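Local coordinates for extracellular solute-binding protein, family 1 (Bifidobacterium longum subsp. infantis, PDB 6FTH) that probably binds human milk oligosaccharides outside the cell and delivers them to an ABC transporter for uptake, at residues 103-113 and 134-142; 213-222 and 248-258. One frame throughout, in Å; residues are numbered along the deposited sequence.

Contact 1: 103-113 and 134-142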
loop_
_atom_site.group_PDB
_atom_site.type_symbol
_atom_site.label_atom_id
_atom_site.label_comp_id
_atom_site.label_asym_id
_atom_site.label_seq_id
_atom_site.Cartn_x
_atom_site.Cartn_y
_atom_site.Cartn_z
ATOM N N PHE A 103 1.910 1.163 -26.365
ATOM C CA PHE A 103 1.460 2.318 -25.595
ATOM C C PHE A 103 2.132 3.608 -26.039
ATOM O O PHE A 103 3.322 3.637 -26.349
ATOM C CB PHE A 103 1.719 2.098 -24.087
ATOM C CG PHE A 103 0.926 0.958 -23.514
ATOM C CD1 PHE A 103 -0.431 1.088 -23.303
ATOM C CD2 PHE A 103 1.531 -0.248 -23.223
ATOM C CE1 PHE A 103 -1.183 0.038 -22.784
ATOM C CE2 PHE A 103 0.793 -1.295 -22.700
ATOM C CZ PHE A 103 -0.574 -1.146 -22.484
ATOM N N GLU A 104 1.352 4.684 -26.034
ATOM C CA GLU A 104 1.880 6.014 -26.299
ATOM C C GLU A 104 2.816 6.440 -25.176
ATOM O O GLU A 104 2.506 6.276 -23.991
ATOM C CB GLU A 104 0.709 6.997 -26.369
ATOM C CG GLU A 104 1.096 8.456 -26.561
ATOM C CD GLU A 104 1.095 8.854 -28.013
ATOM O OE1 GLU A 104 1.039 7.951 -28.879
ATOM O OE2 GLU A 104 1.143 10.068 -28.278
ATOM N N ASP A 105 3.949 7.025 -25.550
ATOM C CA ASP A 105 4.862 7.645 -24.585
ATOM C C ASP A 105 4.283 9.010 -24.242
ATOM O O ASP A 105 4.446 9.979 -24.989
ATOM C CB ASP A 105 6.259 7.765 -25.181
ATOM C CG ASP A 105 7.253 8.466 -24.252
ATOM O OD1 ASP A 105 6.907 8.853 -23.114
ATOM O OD2 ASP A 105 8.404 8.660 -24.688
ATOM N N LEU A 106 3.585 9.081 -23.108
ATOM C CA LEU A 106 2.895 10.293 -22.697
ATOM C C LEU A 106 3.840 11.415 -22.297
ATOM O O LEU A 106 3.404 12.568 -22.215
ATOM C CB LEU A 106 1.961 9.966 -21.529
ATOM C CG LEU A 106 0.857 8.967 -21.862
ATOM C CD1 LEU A 106 0.232 8.384 -20.594
ATOM C CD2 LEU A 106 -0.209 9.653 -22.726
ATOM N N SER A 107 5.118 11.121 -22.045
ATOM C CA SER A 107 6.057 12.196 -21.749
ATOM C C SER A 107 6.179 13.181 -22.906
ATOM O O SER A 107 6.548 14.337 -22.674
ATOM C CB SER A 107 7.440 11.633 -21.436
ATOM O OG SER A 107 8.073 11.160 -22.615
ATOM N N LYS A 108 5.881 12.746 -24.137
ATOM C CA LYS A 108 5.921 13.608 -25.316
ATOM C C LYS A 108 4.644 14.413 -25.493
ATOM O O LYS A 108 4.601 15.280 -26.372
ATOM C CB LYS A 108 6.113 12.770 -26.587
ATOM C CG LYS A 108 7.385 11.916 -26.621
ATOM C CD LYS A 108 8.631 12.779 -26.521
ATOM C CE LYS A 108 9.903 11.951 -26.689
ATOM N NZ LYS A 108 10.081 10.970 -25.572
ATOM N N ASP A 109 3.613 14.143 -24.688
ATOM C CA ASP A 109 2.283 14.711 -24.866
ATOM C C ASP A 109 1.891 15.659 -23.738
ATOM O O ASP A 109 0.720 16.048 -23.645
ATOM C CB ASP A 109 1.240 13.589 -24.953
ATOM C CG ASP A 109 1.410 12.717 -26.176
ATOM O OD1 ASP A 109 1.902 13.235 -27.200
ATOM O OD2 ASP A 109 1.042 11.521 -26.125
ATOM N N LEU A 110 2.833 16.050 -22.878
ATOM C CA LEU A 110 2.443 16.783 -21.681
ATOM C C LEU A 110 1.871 18.162 -21.983
ATOM O O LEU A 110 1.105 18.690 -21.173
ATOM C CB LEU A 110 3.609 16.853 -20.697
ATOM C CG LEU A 110 3.808 15.571 -19.876
ATOM C CD1 LEU A 110 5.167 15.592 -19.191
ATOM C CD2 LEU A 110 2.701 15.422 -18.847
ATOM N N ASP A 111 2.197 18.762 -23.128
ATOM C CA ASP A 111 1.641 20.083 -23.397
ATOM C C ASP A 111 0.150 20.021 -23.683
ATOM O O ASP A 111 -0.541 21.034 -23.536
ATOM C CB ASP A 111 2.394 20.765 -24.542
ATOM C CG ASP A 111 3.790 21.208 -24.139
ATOM O OD1 ASP A 111 4.052 21.415 -22.923
ATOM O OD2 ASP A 111 4.632 21.355 -25.052
ATOM N N LYS A 112 -0.365 18.861 -24.076
ATOM C CA LYS A 112 -1.806 18.668 -24.205
ATOM C C LYS A 112 -2.461 18.273 -22.892
ATOM O O LYS A 112 -3.685 18.084 -22.858
ATOM C CB LYS A 112 -2.122 17.621 -25.287
ATOM C CG LYS A 112 -1.593 18.011 -26.667
ATOM C CD LYS A 112 -2.094 17.096 -27.758
ATOM C CE LYS A 112 -1.238 17.235 -29.004
ATOM N NZ LYS A 112 -0.828 18.647 -29.227
ATOM N N MET A 113 -1.686 18.164 -21.813
ATOM C CA MET A 113 -2.213 17.790 -20.499
ATOM C C MET A 113 -1.719 18.753 -19.430
ATOM O O MET A 113 -1.018 18.364 -18.491
ATOM C CB MET A 113 -1.809 16.355 -20.163
ATOM C CG MET A 113 -2.364 15.338 -21.136
ATOM S SD MET A 113 -1.943 13.627 -20.703
ATOM C CE MET A 113 -0.173 13.595 -20.971
ATOM N N GLU A 134 15.296 6.546 -19.007
ATOM C CA GLU A 134 15.367 7.091 -20.356
ATOM C C GLU A 134 14.301 8.148 -20.619
ATOM O O GLU A 134 14.333 8.791 -21.674
ATOM C CB GLU A 134 15.271 5.974 -21.400
ATOM C CG GLU A 134 16.629 5.369 -21.792
ATOM C CD GLU A 134 17.636 6.422 -22.257
ATOM O OE1 GLU A 134 18.398 6.931 -21.403
ATOM O OE2 GLU A 134 17.650 6.752 -23.468
ATOM N N GLY A 135 13.373 8.349 -19.692
ATOM C CA GLY A 135 12.444 9.445 -19.783
ATOM C C GLY A 135 11.101 9.084 -20.367
ATOM O O GLY A 135 10.245 9.970 -20.483
ATOM N N HIS A 136 10.880 7.826 -20.737
ATOM C CA HIS A 136 9.575 7.442 -21.252
ATOM C C HIS A 136 8.589 7.269 -20.103
ATOM O O HIS A 136 8.952 6.861 -18.999
ATOM C CB HIS A 136 9.650 6.135 -22.042
ATOM C CG HIS A 136 10.651 6.159 -23.151
ATOM N ND1 HIS A 136 11.037 7.326 -23.778
ATOM C CD2 HIS A 136 11.366 5.166 -23.730
ATOM C CE1 HIS A 136 11.943 7.049 -24.698
ATOM N NE2 HIS A 136 12.156 5.746 -24.694
ATOM N N MET A 137 7.333 7.611 -20.369
ATOM C CA MET A 137 6.258 7.452 -19.398
ATOM C C MET A 137 5.048 6.905 -20.138
ATOM O O MET A 137 4.433 7.618 -20.944
ATOM C CB MET A 137 5.920 8.777 -18.727
ATOM C CG MET A 137 4.747 8.692 -17.776
ATOM S SD MET A 137 4.421 10.286 -16.990
ATOM C CE MET A 137 3.880 11.283 -18.406
ATOM N N TYR A 138 4.682 5.671 -19.834
ATOM C CA TYR A 138 3.558 5.010 -20.490
ATOM C C TYR A 138 2.321 4.919 -19.610
ATOM O O TYR A 138 1.282 4.403 -20.060
ATOM C CB TYR A 138 3.958 3.603 -20.947
ATOM C CG TYR A 138 5.135 3.633 -21.879
ATOM C CD1 TYR A 138 4.986 4.054 -23.188
ATOM C CD2 TYR A 138 6.399 3.255 -21.441
ATOM C CE1 TYR A 138 6.059 4.105 -24.051
ATOM C CE2 TYR A 138 7.490 3.293 -22.305
ATOM C CZ TYR A 138 7.306 3.723 -23.607
ATOM O OH TYR A 138 8.372 3.773 -24.472
ATOM N N ALA A 139 2.405 5.394 -18.376
ATOM C CA ALA A 139 1.290 5.368 -17.447
ATOM C C ALA A 139 1.314 6.663 -16.661
ATOM O O ALA A 139 2.389 7.208 -16.386
ATOM C CB ALA A 139 1.413 4.204 -16.464
ATOM N N LEU A 140 0.131 7.173 -16.344
ATOM C CA LEU A 140 0.064 8.281 -15.407
ATOM C C LEU A 140 -0.219 7.766 -14.005
ATOM O O LEU A 140 -0.972 6.800 -13.836
ATOM C CB LEU A 140 -1.057 9.266 -15.760
ATOM C CG LEU A 140 -1.018 9.893 -17.156
ATOM C CD1 LEU A 140 -2.142 10.898 -17.342
ATOM C CD2 LEU A 140 0.327 10.586 -17.390
ATOM N N PRO A 141 0.364 8.385 -12.990
ATOM C CA PRO A 141 0.015 8.044 -11.613
ATOM C C PRO A 141 -1.218 8.810 -11.149
ATOM O O PRO A 141 -1.727 9.695 -11.835
ATOM C CB PRO A 141 1.250 8.525 -10.844
ATOM C CG PRO A 141 1.677 9.741 -11.607
ATOM C CD PRO A 141 1.360 9.475 -13.049
ATOM N N SER A 142 -1.680 8.462 -9.947
ATOM C CA SER A 142 -2.684 9.251 -9.236
ATOM C C SER A 142 -2.143 9.659 -7.872
ATOM O O SER A 142 -1.185 9.062 -7.366
ATOM C CB SER A 142 -3.961 8.428 -9.000
ATOM O OG SER A 142 -3.651 7.228 -8.277
HETATM O O HOH W 1 0.351 5.379 -22.479
#
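The carboxylate of D105 reaches across to the backbone of M137: M137 N donates to D105 OD1 over 3.0 Å in a nearly straight bond (173°), coming from above the carboxylate plane. The same oxygen accepts from S107 N, two residues on, which makes an Asx turn at the start of the 3-10 segment 106-112, and from S107 OG at 2.6 Å, on its syn side but tilted out of the carboxylate plane. An aspartate suits this place because its short chain, with CG anti to the backbone N (chi1 177°), sets OD1 among three donors. The other oxygen, OD2, forms a salt bridge with K108 NZ at 3.0 Å and lies 3.1 Å from H136 ND1, the carboxylate and imidazole planes 70° apart. With the carboxylate lost to an alanine here, M137 N and the K108 ammonium would probably be left without their mate and the S107 hydroxyl free to turn. L106 N donates to M137 O at 2.7 Å, and a water lies within hydrogen-bonding distance of both E104 O and Y138 O.

E104 and Y138 also bond to strand 339-343, at the edge of a mixed four-stranded sheet, consistent with one lobe of the two-lobed solute-binding-protein fold. Around this polar centre the segments pack. The Y138 ring lies obliquely against the backbone of F103 to D105, with CE1 3.8 Å from D105 CA. M137 extends to SD and bends at chi3, bringing CE against L106 CB and L110 CD2. Toward strand 140-143, L106 and L140 cross at about a right angle, and L106 CD1 meets L140 CD2 at 3.9 Å.

Contact 2: 213-222 and 248-258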
loop_
_atom_site.group_PDB
_atom_site.type_symbol
_atom_site.label_atom_id
_atom_site.label_comp_id
_atom_site.label_asym_id
_atom_site.label_seq_id
_atom_site.Cartn_x
_atom_site.Cartn_y
_atom_site.Cartn_z
ATOM N N PRO A 213 3.747 -9.350 9.995
ATOM C CA PRO A 213 4.506 -9.443 11.251
ATOM C C PRO A 213 5.926 -8.926 11.094
ATOM O O PRO A 213 6.544 -8.513 12.083
ATOM C CB PRO A 213 4.500 -10.947 11.589
ATOM C CG PRO A 213 4.112 -11.656 10.290
ATOM C CD PRO A 213 3.236 -10.656 9.547
ATOM N N MET A 214 6.455 -8.936 9.868
ATOM C CA MET A 214 7.836 -8.473 9.695
ATOM C C MET A 214 7.964 -6.970 9.778
ATOM O O MET A 214 9.059 -6.433 9.608
ATOM C CB MET A 214 8.442 -9.014 8.401
ATOM C CG MET A 214 8.560 -10.519 8.391
ATOM S SD MET A 214 9.339 -11.088 9.901
ATOM C CE MET A 214 9.101 -12.870 9.833
ATOM N N LEU A 215 6.886 -6.266 10.062
ATOM C CA LEU A 215 7.032 -4.875 10.463
ATOM C C LEU A 215 7.922 -4.726 11.695
ATOM O O LEU A 215 8.429 -3.627 11.940
ATOM C CB LEU A 215 5.661 -4.263 10.693
ATOM C CG LEU A 215 4.851 -3.970 9.441
ATOM C CD1 LEU A 215 3.409 -3.727 9.823
ATOM C CD2 LEU A 215 5.418 -2.759 8.680
ATOM N N LEU A 216 8.139 -5.793 12.475
ATOM C CA LEU A 216 9.099 -5.730 13.581
ATOM C C LEU A 216 10.543 -5.558 13.108
ATOM O O LEU A 216 11.416 -5.266 13.932
ATOM C CB LEU A 216 8.976 -6.943 14.520
ATOM C CG LEU A 216 7.758 -6.925 15.446
ATOM C CD1 LEU A 216 7.915 -8.042 16.467
ATOM C CD2 LEU A 216 7.572 -5.608 16.161
ATOM N N LEU A 217 10.817 -5.702 11.806
ATOM C CA LEU A 217 12.155 -5.350 11.327
ATOM C C LEU A 217 12.489 -3.902 11.638
ATOM O O LEU A 217 13.657 -3.565 11.863
ATOM C CB LEU A 217 12.268 -5.573 9.818
ATOM C CG LEU A 217 12.422 -7.026 9.376
ATOM C CD1 LEU A 217 12.091 -7.217 7.902
ATOM C CD2 LEU A 217 13.850 -7.497 9.674
ATOM N N ASN A 218 11.480 -3.030 11.702
ATOM C CA ASN A 218 11.745 -1.630 12.028
ATOM C C ASN A 218 12.339 -1.481 13.432
ATOM O O ASN A 218 13.128 -0.549 13.681
ATOM C CB ASN A 218 10.445 -0.831 11.892
ATOM C CG ASN A 218 10.000 -0.699 10.440
ATOM O OD1 ASN A 218 10.637 -0.008 9.617
ATOM N ND2 ASN A 218 8.902 -1.367 10.103
ATOM N N SER A 219 11.986 -2.393 14.342
ATOM C CA SER A 219 12.560 -2.428 15.688
ATOM C C SER A 219 14.061 -2.572 15.648
ATOM O O SER A 219 14.737 -2.163 16.600
ATOM C CB SER A 219 12.047 -3.638 16.477
ATOM O OG SER A 219 10.655 -3.579 16.646
ATOM N N THR A 220 14.581 -3.212 14.607
ATOM C CA THR A 220 16.002 -3.534 14.510
ATOM C C THR A 220 16.797 -2.475 13.781
ATOM O O THR A 220 18.031 -2.607 13.690
ATOM C CB THR A 220 16.217 -4.884 13.801
ATOM O OG1 THR A 220 16.004 -4.766 12.385
ATOM C CG2 THR A 220 15.309 -5.961 14.357
ATOM N N GLY A 221 16.145 -1.443 13.269
ATOM C CA GLY A 221 16.815 -0.400 12.533
ATOM C C GLY A 221 16.809 -0.569 11.032
ATOM O O GLY A 221 17.505 0.187 10.343
ATOM N N ILE A 222 16.051 -1.533 10.501
ATOM C CA ILE A 222 15.854 -1.716 9.059
ATOM C C ILE A 222 14.506 -1.116 8.689
ATOM O O ILE A 222 13.467 -1.526 9.225
ATOM C CB ILE A 222 15.947 -3.195 8.653
ATOM C CG1 ILE A 222 17.393 -3.695 8.804
ATOM C CG2 ILE A 222 15.458 -3.409 7.203
ATOM C CD1 ILE A 222 17.554 -5.200 8.585
ATOM N N SER A 248 19.676 -11.484 6.945
ATOM C CA SER A 248 20.254 -10.599 7.945
ATOM C C SER A 248 20.066 -11.155 9.354
ATOM O O SER A 248 19.079 -11.831 9.645
ATOM C CB SER A 248 19.611 -9.214 7.876
ATOM O OG SER A 248 18.253 -9.250 8.264
ATOM N N ASP A 249 21.007 -10.824 10.235
ATOM C CA ASP A 249 20.838 -11.129 11.650
ATOM C C ASP A 249 19.551 -10.497 12.190
ATOM O O ASP A 249 18.879 -11.078 13.050
ATOM C CB ASP A 249 22.053 -10.632 12.426
ATOM C CG ASP A 249 23.335 -11.388 12.076
ATOM O OD1 ASP A 249 23.264 -12.595 11.717
ATOM O OD2 ASP A 249 24.423 -10.767 12.190
ATOM N N GLU A 250 19.182 -9.328 11.673
ATOM C CA GLU A 250 17.958 -8.668 12.117
ATOM C C GLU A 250 16.727 -9.536 11.873
ATOM O O GLU A 250 15.862 -9.665 12.752
ATOM C CB GLU A 250 17.806 -7.349 11.383
ATOM C CG GLU A 250 18.793 -6.288 11.806
ATOM C CD GLU A 250 20.112 -6.257 11.018
ATOM O OE1 GLU A 250 20.506 -7.257 10.385
ATOM O OE2 GLU A 250 20.761 -5.188 11.033
ATOM N N TYR A 251 16.610 -10.101 10.665
ATOM C CA TYR A 251 15.492 -10.988 10.338
ATOM C C TYR A 251 15.513 -12.224 11.232
ATOM O O TYR A 251 14.479 -12.659 11.758
ATOM C CB TYR A 251 15.589 -11.379 8.850
ATOM C CG TYR A 251 14.397 -12.084 8.224
ATOM C CD1 TYR A 251 13.185 -11.433 8.076
ATOM C CD2 TYR A 251 14.508 -13.371 7.740
ATOM C CE1 TYR A 251 12.091 -12.066 7.488
ATOM C CE2 TYR A 251 13.432 -14.009 7.140
ATOM C CZ TYR A 251 12.225 -13.353 7.024
ATOM O OH TYR A 251 11.141 -13.945 6.450
ATOM N N LYS A 252 16.692 -12.813 11.414
ATOM C CA LYS A 252 16.819 -13.944 12.330
ATOM C C LYS A 252 16.310 -13.589 13.731
ATOM O O LYS A 252 15.592 -14.378 14.353
ATOM C CB LYS A 252 18.282 -14.393 12.396
ATOM C CG LYS A 252 18.509 -15.582 13.354
ATOM C CD LYS A 252 19.812 -16.380 13.140
ATOM C CE LYS A 252 21.036 -15.525 13.015
ATOM N NZ LYS A 252 22.250 -16.397 12.909
ATOM N N GLN A 253 16.682 -12.420 14.245
ATOM C CA GLN A 253 16.276 -12.019 15.587
ATOM C C GLN A 253 14.771 -11.799 15.686
ATOM O O GLN A 253 14.163 -12.148 16.704
ATOM C CB GLN A 253 17.062 -10.787 16.024
ATOM C CG GLN A 253 18.574 -11.068 16.232
ATOM C CD GLN A 253 18.838 -12.387 16.971
ATOM O OE1 GLN A 253 18.225 -12.664 18.004
ATOM N NE2 GLN A 253 19.726 -13.221 16.419
ATOM N N VAL A 254 14.161 -11.210 14.652
ATOM C CA VAL A 254 12.706 -11.059 14.640
ATOM C C VAL A 254 12.037 -12.423 14.720
ATOM O O VAL A 254 11.073 -12.625 15.475
ATOM C CB VAL A 254 12.250 -10.298 13.390
ATOM C CG1 VAL A 254 10.742 -10.389 13.241
ATOM C CG2 VAL A 254 12.698 -8.864 13.475
ATOM N N ILE A 255 12.521 -13.377 13.916
ATOM C CA ILE A 255 11.946 -14.718 13.924
ATOM C C ILE A 255 12.077 -15.361 15.304
ATOM O O ILE A 255 11.119 -15.964 15.820
ATOM C CB ILE A 255 12.591 -15.570 12.816
ATOM C CG1 ILE A 255 12.118 -15.090 11.440
ATOM C CG2 ILE A 255 12.219 -17.036 13.028
ATOM C CD1 ILE A 255 12.887 -15.654 10.269
ATOM N N LYS A 256 13.242 -15.232 15.936
ATOM C CA LYS A 256 13.438 -15.840 17.248
ATOM C C LYS A 256 12.519 -15.200 18.287
ATOM O O LYS A 256 11.986 -15.897 19.159
ATOM C CB LYS A 256 14.899 -15.736 17.661
ATOM C CG LYS A 256 15.802 -16.680 16.868
ATOM C CD LYS A 256 17.242 -16.626 17.368
ATOM C CE LYS A 256 17.444 -17.505 18.589
ATOM N NZ LYS A 256 18.887 -17.642 18.925
ATOM N N TYR A 257 12.324 -13.880 18.204
ATOM C CA TYR A 257 11.425 -13.197 19.134
ATOM C C TYR A 257 10.009 -13.703 18.963
ATOM O O TYR A 257 9.333 -14.026 19.953
ATOM C CB TYR A 257 11.510 -11.681 18.927
ATOM C CG TYR A 257 10.655 -10.851 19.865
ATOM C CD1 TYR A 257 10.927 -10.801 21.222
ATOM C CD2 TYR A 257 9.615 -10.095 19.381
ATOM C CE1 TYR A 257 10.155 -10.036 22.072
ATOM C CE2 TYR A 257 8.849 -9.322 20.220
ATOM C CZ TYR A 257 9.138 -9.285 21.552
ATOM O OH TYR A 257 8.362 -8.510 22.387
ATOM N N TYR A 258 9.538 -13.777 17.710
ATOM C CA TYR A 258 8.196 -14.310 17.466
ATOM C C TYR A 258 8.079 -15.737 17.964
ATOM O O TYR A 258 7.044 -16.118 18.522
ATOM C CB TYR A 258 7.810 -14.237 15.998
ATOM C CG TYR A 258 7.214 -12.895 15.597
ATOM C CD1 TYR A 258 6.119 -12.357 16.278
ATOM C CD2 TYR A 258 7.750 -12.155 14.547
ATOM C CE1 TYR A 258 5.565 -11.135 15.899
ATOM C CE2 TYR A 258 7.208 -10.943 14.178
ATOM C CZ TYR A 258 6.121 -10.431 14.854
ATOM O OH TYR A 258 5.566 -9.240 14.478
HETATM O O HOH W 2 19.827 -2.677 11.601
#
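M214 lies across the side of helix 249-263, where the 3-10 turn 213-216 and the helical residues after it pack on the helix, probably within the second lobe of a two-lobed solute-binding-protein fold. From CB its chain takes a bend at chi2 (-49°), which turns the thioether toward the helix. CG approaches Y251 CE1 at 4.0 Å. SD then settles 3.7 Å from V254 CG1, and it meets the Y251 ring obliquely, 58° off the ring normal, in a Met-aromatic contact. CE, at the tip, touches Y251 CE1 and I255 CG1, while T478 and M482 of helix 457-484 also pack on this side chain. An unbranched, flexible methionine suits the site, since it can thread between a tyrosine and two branched residues.

V254 fills the middle of the interface. CG1, anti to the backbone N, faces the sulfur and L216 CB, and CG2 rests against the L216 carbonyl and T220 CG2. L217 CD2 comes in at the edge of the Y251 ring, and the Y251 hydroxyl bonds to T478.

At one end the contact is polar: Y258 OH donates to P213 O at 2.7 Å, tilted 15° from the carbonyl plane. That oxygen also accepts from L216 N, and L216 CD1 packs beside the phenol. At the other end the helix begins at its N-cap S248, whose OG accepts from Y251 N and also bonds to F245 O. Here T220 and I222 cross the aliphatic part of E250, whose OE2 shares a water with T220 O; T220 OG1 touches E250 CG, and I222 CD1 ends 3.5 Å from E250 CB.

Contact 1 and contact 2 lie on opposite sides of the chain's centre, their own centres 40 Å apart and their nearest atoms about 21 Å apart, so neither touches the other. Both set a short 3-10 turn against a second element. In contact 1 the partner is a loop leading into a strand, the site is only partly buried, and a cluster of polar groups round one carboxylate sits among the apolar contacts. Contact 2 is buried and its partner is a helix, so sulfur, methyl groups and aromatic rings dominate, with polar links kept toward its ends. They follow one another along the chain and share no helix or strand.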